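Local coordinates for ankyrin repeat family protein (Enterococcus faecalis, PDB 3HRA), which is of unknown specific function but, as a solenoid of stacked ankyrin repeats, probably serves as a scaffold for binding other proteins, at residues A[3-9]-A[21-27]; A[144-149]-A[179-185]. All coordinates share one frame; numbering follows the deposited sequence.

Interaction 1. Residues A[3-9]-A[21-27]; sequences TYEVGAL and VKEILQD
Tyr4 lays its ring against Ile24 while its hydroxyl reaches past to Glu23, so one aromatic side chain carries both the polar and much of the apolar part of this contact. The polar part is a single hydrogen bond, donated by Tyr4 OH to Glu23 OE2 over 2.7 Å. The oxygen is met on its anti side, 22° out of the carboxylate plane, and ring and carboxylate lie nearly coplanar. The same OE2 forms a salt bridge with Lys20, so two partners hold it, and the lysine probably favours the charged carboxylate.

A CH-pi contact covers one face of the ring: Ile24 CG1 stands 4.0 Å from the Tyr4 ring centroid, offset toward the rim. At the ring edge, in plane, Asp27 OD2 comes within 3.7 Å of Tyr4 CD2, while the other carboxylate oxygen, OD1, is hydrogen-bonded to Thr29.

The remaining contacts are aliphatic. With CG1 beside its backbone N (chi1 -66°), Ile24 sends CD1 to the carbonyl of Ala8, 3.6 Å from Ala8 O, and turns CG2 toward Leu9 CD1, 4.0 Å away. Leu9 divides its branches: CD1 also touches Val21 CG1, and CD2 meets Leu25 CD2 at 4.1 Å, the two leucine side chains crossing at about a right angle. A type II turn from Glu5 to Ala8, with Gly7 as N-cap, leads the chain from Tyr4 into the helix that bears Leu9.

The arrangement belongs to the helix-turn-helix at the N-terminal end of the ankyrin stack, where helices 8-14 and 18-25 pair and the segment before them folds back over Ile24. Tyr30 touches Ala8 and Ile24, and helix 52-60 of the next pair packs through Leu58, Ile54 and Ala57 against Leu9, Val21 and Leu25.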
loop_
_atom_site.group_PDB
_atom_site.type_symbol
_atom_site.label_atom_id
_atom_site.label_comp_id
_atom_site.label_asym_id
_atom_site.label_seq_id
_atom_site.Cartn_x
_atom_site.Cartn_y
_atom_site.Cartn_z
ATOM N N THR A 3 -24.816 -14.667 18.695
ATOM C CA THR A 3 -24.433 -15.936 19.302
ATOM C C THR A 3 -23.453 -16.690 18.394
ATOM O O THR A 3 -23.131 -17.863 18.624
ATOM C CB THR A 3 -25.674 -16.808 19.608
ATOM O OG1 THR A 3 -26.658 -16.031 20.309
ATOM C CG2 THR A 3 -25.298 -18.020 20.453
ATOM N N TYR A 4 -22.956 -15.998 17.369
ATOM C CA TYR A 4 -21.954 -16.567 16.481
ATOM C C TYR A 4 -20.707 -17.000 17.252
ATOM O O TYR A 4 -20.318 -16.374 18.242
ATOM C CB TYR A 4 -21.535 -15.549 15.412
ATOM C CG TYR A 4 -22.587 -15.194 14.390
ATOM C CD1 TYR A 4 -22.921 -16.076 13.376
ATOM C CD2 TYR A 4 -23.229 -13.965 14.425
ATOM C CE1 TYR A 4 -23.878 -15.744 12.425
ATOM C CE2 TYR A 4 -24.192 -13.621 13.482
ATOM C CZ TYR A 4 -24.505 -14.512 12.482
ATOM O OH TYR A 4 -25.455 -14.163 11.540
ATOM N N GLU A 5 -20.069 -18.059 16.777
ATOM C CA GLU A 5 -18.827 -18.519 17.376
ATOM C C GLU A 5 -17.686 -17.683 16.816
ATOM O O GLU A 5 -17.786 -17.172 15.686
ATOM C CB GLU A 5 -18.601 -19.999 17.055
ATOM C CG GLU A 5 -19.453 -20.973 17.875
ATOM C CD GLU A 5 -19.384 -22.405 17.336
ATOM O OE1 GLU A 5 -19.277 -22.568 16.094
ATOM O OE2 GLU A 5 -19.446 -23.366 18.143
ATOM N N VAL A 6 -16.609 -17.525 17.592
ATOM C CA VAL A 6 -15.407 -16.878 17.058
ATOM C C VAL A 6 -14.999 -17.594 15.780
ATOM O O VAL A 6 -14.928 -18.826 15.748
ATOM C CB VAL A 6 -14.220 -16.929 18.041
ATOM C CG1 VAL A 6 -12.983 -16.241 17.435
ATOM C CG2 VAL A 6 -14.596 -16.301 19.365
ATOM N N GLY A 7 -14.732 -16.828 14.722
ATOM C CA GLY A 7 -14.300 -17.411 13.466
ATOM C C GLY A 7 -15.338 -17.380 12.375
ATOM O O GLY A 7 -15.010 -17.600 11.210
ATOM N N ALA A 8 -16.593 -17.113 12.743
ATOM C CA ALA A 8 -17.683 -17.074 11.770
ATOM C C ALA A 8 -17.396 -16.094 10.628
ATOM O O ALA A 8 -17.603 -16.402 9.446
ATOM C CB ALA A 8 -19.014 -16.725 12.463
ATOM N N LEU A 9 -16.919 -14.909 10.994
ATOM C CA LEU A 9 -16.695 -13.838 10.027
ATOM C C LEU A 9 -15.463 -14.128 9.179
ATOM O O LEU A 9 -15.456 -13.843 7.991
ATOM C CB LEU A 9 -16.568 -12.492 10.750
ATOM C CG LEU A 9 -16.545 -11.197 9.922
ATOM C CD1 LEU A 9 -17.852 -11.041 9.122
ATOM C CD2 LEU A 9 -16.357 -9.998 10.872
ATOM N N VAL A 21 -21.235 -12.247 5.101
ATOM C CA VAL A 21 -20.538 -11.175 5.818
ATOM C C VAL A 21 -21.503 -10.126 6.354
ATOM O O VAL A 21 -21.454 -9.779 7.532
ATOM C CB VAL A 21 -19.466 -10.495 4.950
ATOM C CG1 VAL A 21 -19.002 -9.191 5.621
ATOM C CG2 VAL A 21 -18.313 -11.427 4.755
ATOM N N LYS A 22 -22.408 -9.652 5.502
ATOM C CA LYS A 22 -23.349 -8.614 5.903
ATOM C C LYS A 22 -24.332 -9.129 6.945
ATOM O O LYS A 22 -24.706 -8.387 7.846
ATOM C CB LYS A 22 -24.070 -8.035 4.688
ATOM C CG LYS A 22 -23.156 -7.212 3.831
ATOM C CD LYS A 22 -23.818 -6.719 2.547
ATOM C CE LYS A 22 -22.991 -5.613 1.910
ATOM N NZ LYS A 22 -23.708 -4.943 0.783
ATOM N N GLU A 23 -24.737 -10.392 6.808
ATOM C CA GLU A 23 -25.582 -11.054 7.793
ATOM C C GLU A 23 -24.925 -11.026 9.170
ATOM O O GLU A 23 -25.556 -10.664 10.153
ATOM C CB GLU A 23 -25.880 -12.509 7.382
ATOM C CG GLU A 23 -26.537 -13.341 8.489
ATOM C CD GLU A 23 -26.299 -14.846 8.329
ATOM O OE1 GLU A 23 -26.842 -15.406 7.366
ATOM O OE2 GLU A 23 -25.581 -15.468 9.171
ATOM N N ILE A 24 -23.656 -11.422 9.238
ATOM C CA ILE A 24 -22.962 -11.462 10.520
ATOM C C ILE A 24 -22.788 -10.063 11.110
ATOM O O ILE A 24 -22.938 -9.868 12.313
ATOM C CB ILE A 24 -21.596 -12.158 10.399
ATOM C CG1 ILE A 24 -21.782 -13.648 10.064
ATOM C CG2 ILE A 24 -20.786 -11.978 11.689
ATOM C CD1 ILE A 24 -20.510 -14.316 9.558
ATOM N N LEU A 25 -22.490 -9.090 10.259
ATOM C CA LEU A 25 -22.206 -7.734 10.726
ATOM C C LEU A 25 -23.455 -7.052 11.299
ATOM O O LEU A 25 -23.358 -6.040 12.004
ATOM C CB LEU A 25 -21.614 -6.889 9.594
ATOM C CG LEU A 25 -20.196 -7.265 9.176
ATOM C CD1 LEU A 25 -19.704 -6.390 8.039
ATOM C CD2 LEU A 25 -19.244 -7.186 10.387
ATOM N N GLN A 26 -24.625 -7.616 11.015
ATOM C CA GLN A 26 -25.876 -7.081 11.566
ATOM C C GLN A 26 -25.933 -7.306 13.088
ATOM O O GLN A 26 -26.657 -6.617 13.801
ATOM C CB GLN A 26 -27.086 -7.705 10.857
ATOM C CG GLN A 26 -28.438 -7.112 11.240
ATOM C CD GLN A 26 -29.132 -7.850 12.394
ATOM O OE1 GLN A 26 -30.211 -7.443 12.837
ATOM N NE2 GLN A 26 -28.529 -8.930 12.874
ATOM N N ASP A 27 -25.148 -8.267 13.566
ATOM C CA ASP A 27 -24.985 -8.526 14.998
ATOM C C ASP A 27 -24.067 -7.469 15.604
ATOM O O ASP A 27 -22.850 -7.469 15.369
ATOM C CB ASP A 27 -24.418 -9.936 15.206
ATOM C CG ASP A 27 -23.964 -10.197 16.646
ATOM O OD1 ASP A 27 -24.341 -9.431 17.559
ATOM O OD2 ASP A 27 -23.217 -11.177 16.858
#

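Interaction 2. Residues A[144-149]-A[179-185]; sequences LIEAVG and RTAMDYA
Ala181 presents its methyl group to helix 144-149, where Leu144 CD2 touches Ala181 CB at 3.7 Å and Val148 CG2 lies a little farther off. Val148 packs closely: with CG1 anti to its backbone N (chi1 173°), that methyl rests in a hollow lined by Ala181 O, at 3.5 Å, Ala185 N and the CB atoms of Tyr184 and Ala185. Beside it, Gly149 CA lies 3.8 Å from Tyr184 CB, and its lack of a side chain permits this approach. Ile145 CG2 reaches Tyr184 CE2 obliquely at 3.8 Å. The two short helices run almost parallel, 4° apart with axes 8.6 Å from each other, as expected in the parallel stacking of helices along an ankyrin solenoid; Ile193 of helix 191-198 and Val161 of helix 155-166 also touch Val148.

The loose side begins at Arg179 and Thr180, before the helix, where Ile145 CD1 approaches Arg179 O at 4.0 Å. One face of the Arg179 guanidinium looks onto Tyr184 CE1, the two planes well inclined; Arg179 NE is hydrogen-bonded to Ser177 and the Tyr184 hydroxyl to Asp175. Thr180 and Asp183 close a capping box, with Thr180 N giving a nearly straight bond to Asp183 OD2 and Asp183 N returning one to Thr180 OG1.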
loop_
_atom_site.group_PDB
_atom_site.type_symbol
_atom_site.label_atom_id
_atom_site.label_comp_id
_atom_site.label_asym_id
_atom_site.label_seq_id
_atom_site.Cartn_x
_atom_site.Cartn_y
_atom_site.Cartn_z
ATOM N N LEU A 144 11.030 6.819 -5.191
ATOM C CA LEU A 144 11.738 7.158 -6.421
ATOM C C LEU A 144 12.854 6.163 -6.759
ATOM O O LEU A 144 12.969 5.707 -7.904
ATOM C CB LEU A 144 12.314 8.565 -6.326
ATOM C CG LEU A 144 12.979 9.057 -7.602
ATOM C CD1 LEU A 144 11.953 9.223 -8.747
ATOM C CD2 LEU A 144 13.716 10.376 -7.315
ATOM N N ILE A 145 13.686 5.841 -5.775
ATOM C CA ILE A 145 14.787 4.913 -5.984
ATOM C C ILE A 145 14.280 3.545 -6.416
ATOM O O ILE A 145 14.832 2.948 -7.345
ATOM C CB ILE A 145 15.699 4.794 -4.734
ATOM C CG1 ILE A 145 16.521 6.079 -4.576
ATOM C CG2 ILE A 145 16.630 3.616 -4.887
ATOM C CD1 ILE A 145 17.204 6.221 -3.230
ATOM N N GLU A 146 13.233 3.046 -5.762
ATOM C CA GLU A 146 12.696 1.743 -6.139
ATOM C C GLU A 146 12.115 1.789 -7.553
ATOM O O GLU A 146 12.341 0.869 -8.347
ATOM C CB GLU A 146 11.657 1.224 -5.127
ATOM C CG GLU A 146 12.244 0.906 -3.749
ATOM C CD GLU A 146 11.523 -0.260 -3.048
ATOM O OE1 GLU A 146 10.515 -0.783 -3.583
ATOM O OE2 GLU A 146 11.968 -0.671 -1.961
ATOM N N ALA A 147 11.351 2.840 -7.861
ATOM C CA ALA A 147 10.760 2.981 -9.190
ATOM C C ALA A 147 11.812 3.007 -10.308
ATOM O O ALA A 147 11.555 2.538 -11.415
ATOM C CB ALA A 147 9.869 4.217 -9.269
ATOM N N VAL A 148 12.987 3.561 -10.015
ATOM C CA VAL A 148 14.078 3.645 -10.988
ATOM C C VAL A 148 14.971 2.404 -10.981
ATOM O O VAL A 148 15.182 1.779 -12.018
ATOM C CB VAL A 148 14.967 4.875 -10.736
ATOM C CG1 VAL A 148 16.202 4.834 -11.659
ATOM C CG2 VAL A 148 14.173 6.156 -10.985
ATOM N N GLY A 149 15.469 2.038 -9.800
ATOM C CA GLY A 149 16.543 1.064 -9.695
ATOM C C GLY A 149 16.125 -0.389 -9.657
ATOM O O GLY A 149 16.885 -1.279 -10.051
ATOM N N ARG A 179 23.796 5.285 -3.167
ATOM C CA ARG A 179 23.374 5.595 -4.533
ATOM C C ARG A 179 22.065 6.388 -4.579
ATOM O O ARG A 179 21.166 6.180 -3.759
ATOM C CB ARG A 179 23.273 4.304 -5.359
ATOM C CG ARG A 179 24.636 3.775 -5.825
ATOM C CD ARG A 179 24.505 2.540 -6.724
ATOM N NE ARG A 179 24.063 1.374 -5.965
ATOM C CZ ARG A 179 23.946 0.137 -6.452
ATOM N NH1 ARG A 179 24.243 -0.124 -7.721
ATOM N NH2 ARG A 179 23.530 -0.846 -5.657
ATOM N N THR A 180 21.972 7.294 -5.546
ATOM C CA THR A 180 20.749 8.040 -5.782
ATOM C C THR A 180 19.987 7.449 -6.967
ATOM O O THR A 180 20.492 6.595 -7.701
ATOM C CB THR A 180 21.023 9.534 -6.107
ATOM O OG1 THR A 180 21.752 9.620 -7.339
ATOM C CG2 THR A 180 21.803 10.215 -4.968
ATOM N N ALA A 181 18.770 7.930 -7.161
ATOM C CA ALA A 181 17.973 7.536 -8.321
ATOM C C ALA A 181 18.700 7.830 -9.655
ATOM O O ALA A 181 18.695 7.013 -10.575
ATOM C CB ALA A 181 16.626 8.238 -8.277
ATOM N N MET A 182 19.337 8.988 -9.752
ATOM C CA MET A 182 20.105 9.344 -10.942
ATOM C C MET A 182 21.230 8.339 -11.188
ATOM O O MET A 182 21.488 7.952 -12.325
ATOM C CB MET A 182 20.686 10.752 -10.769
ATOM C CG MET A 182 21.207 11.388 -12.032
ATOM S SD MET A 182 21.629 13.135 -11.784
ATOM C CE MET A 182 20.016 13.913 -11.782
ATOM N N ASP A 183 21.894 7.922 -10.113
ATOM C CA ASP A 183 22.958 6.913 -10.187
ATOM C C ASP A 183 22.455 5.618 -10.806
ATOM O O ASP A 183 23.098 5.073 -11.709
ATOM C CB ASP A 183 23.535 6.611 -8.791
ATOM C CG ASP A 183 24.379 7.742 -8.247
ATOM O OD1 ASP A 183 24.977 8.485 -9.065
ATOM O OD2 ASP A 183 24.442 7.890 -6.997
ATOM N N TYR A 184 21.307 5.129 -10.331
ATOM C CA TYR A 184 20.761 3.872 -10.832
ATOM C C TYR A 184 20.355 3.973 -12.305
ATOM O O TYR A 184 20.652 3.080 -13.094
ATOM C CB TYR A 184 19.568 3.395 -9.984
ATOM C CG TYR A 184 19.970 2.795 -8.651
ATOM C CD1 TYR A 184 20.588 1.553 -8.589
ATOM C CD2 TYR A 184 19.712 3.462 -7.458
ATOM C CE1 TYR A 184 20.956 0.990 -7.371
ATOM C CE2 TYR A 184 20.064 2.900 -6.225
ATOM C CZ TYR A 184 20.693 1.670 -6.199
ATOM O OH TYR A 184 21.062 1.104 -5.000
ATOM N N ALA A 185 19.658 5.046 -12.668
ATOM C CA ALA A 185 19.205 5.209 -14.044
ATOM C C ALA A 185 20.395 5.241 -14.996
ATOM O O ALA A 185 20.378 4.620 -16.053
ATOM C CB ALA A 185 18.375 6.477 -14.191
#

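Interactions 1 and 2 sit toward the two ends of the solenoid, their centres about 47 Å apart and their nearest atoms about 31 Å. The first joins a leading segment and helix 8-14 to helix 18-25 of the same pair, at the end of the solenoid; the second joins helices 143-149 and 181-188, across the interface between adjacent pairs. Place and chemistry go together. Interaction 1 is partly buried, and there a tyrosine-carboxylate hydrogen bond at the surface supplements aliphatic packing. Interaction 2 is buried and holds its helices by apolar contacts alone, small residues allowing close approach, while the polar side chains of 179-185 bond within that segment or to Asp175 and Ser177 before it.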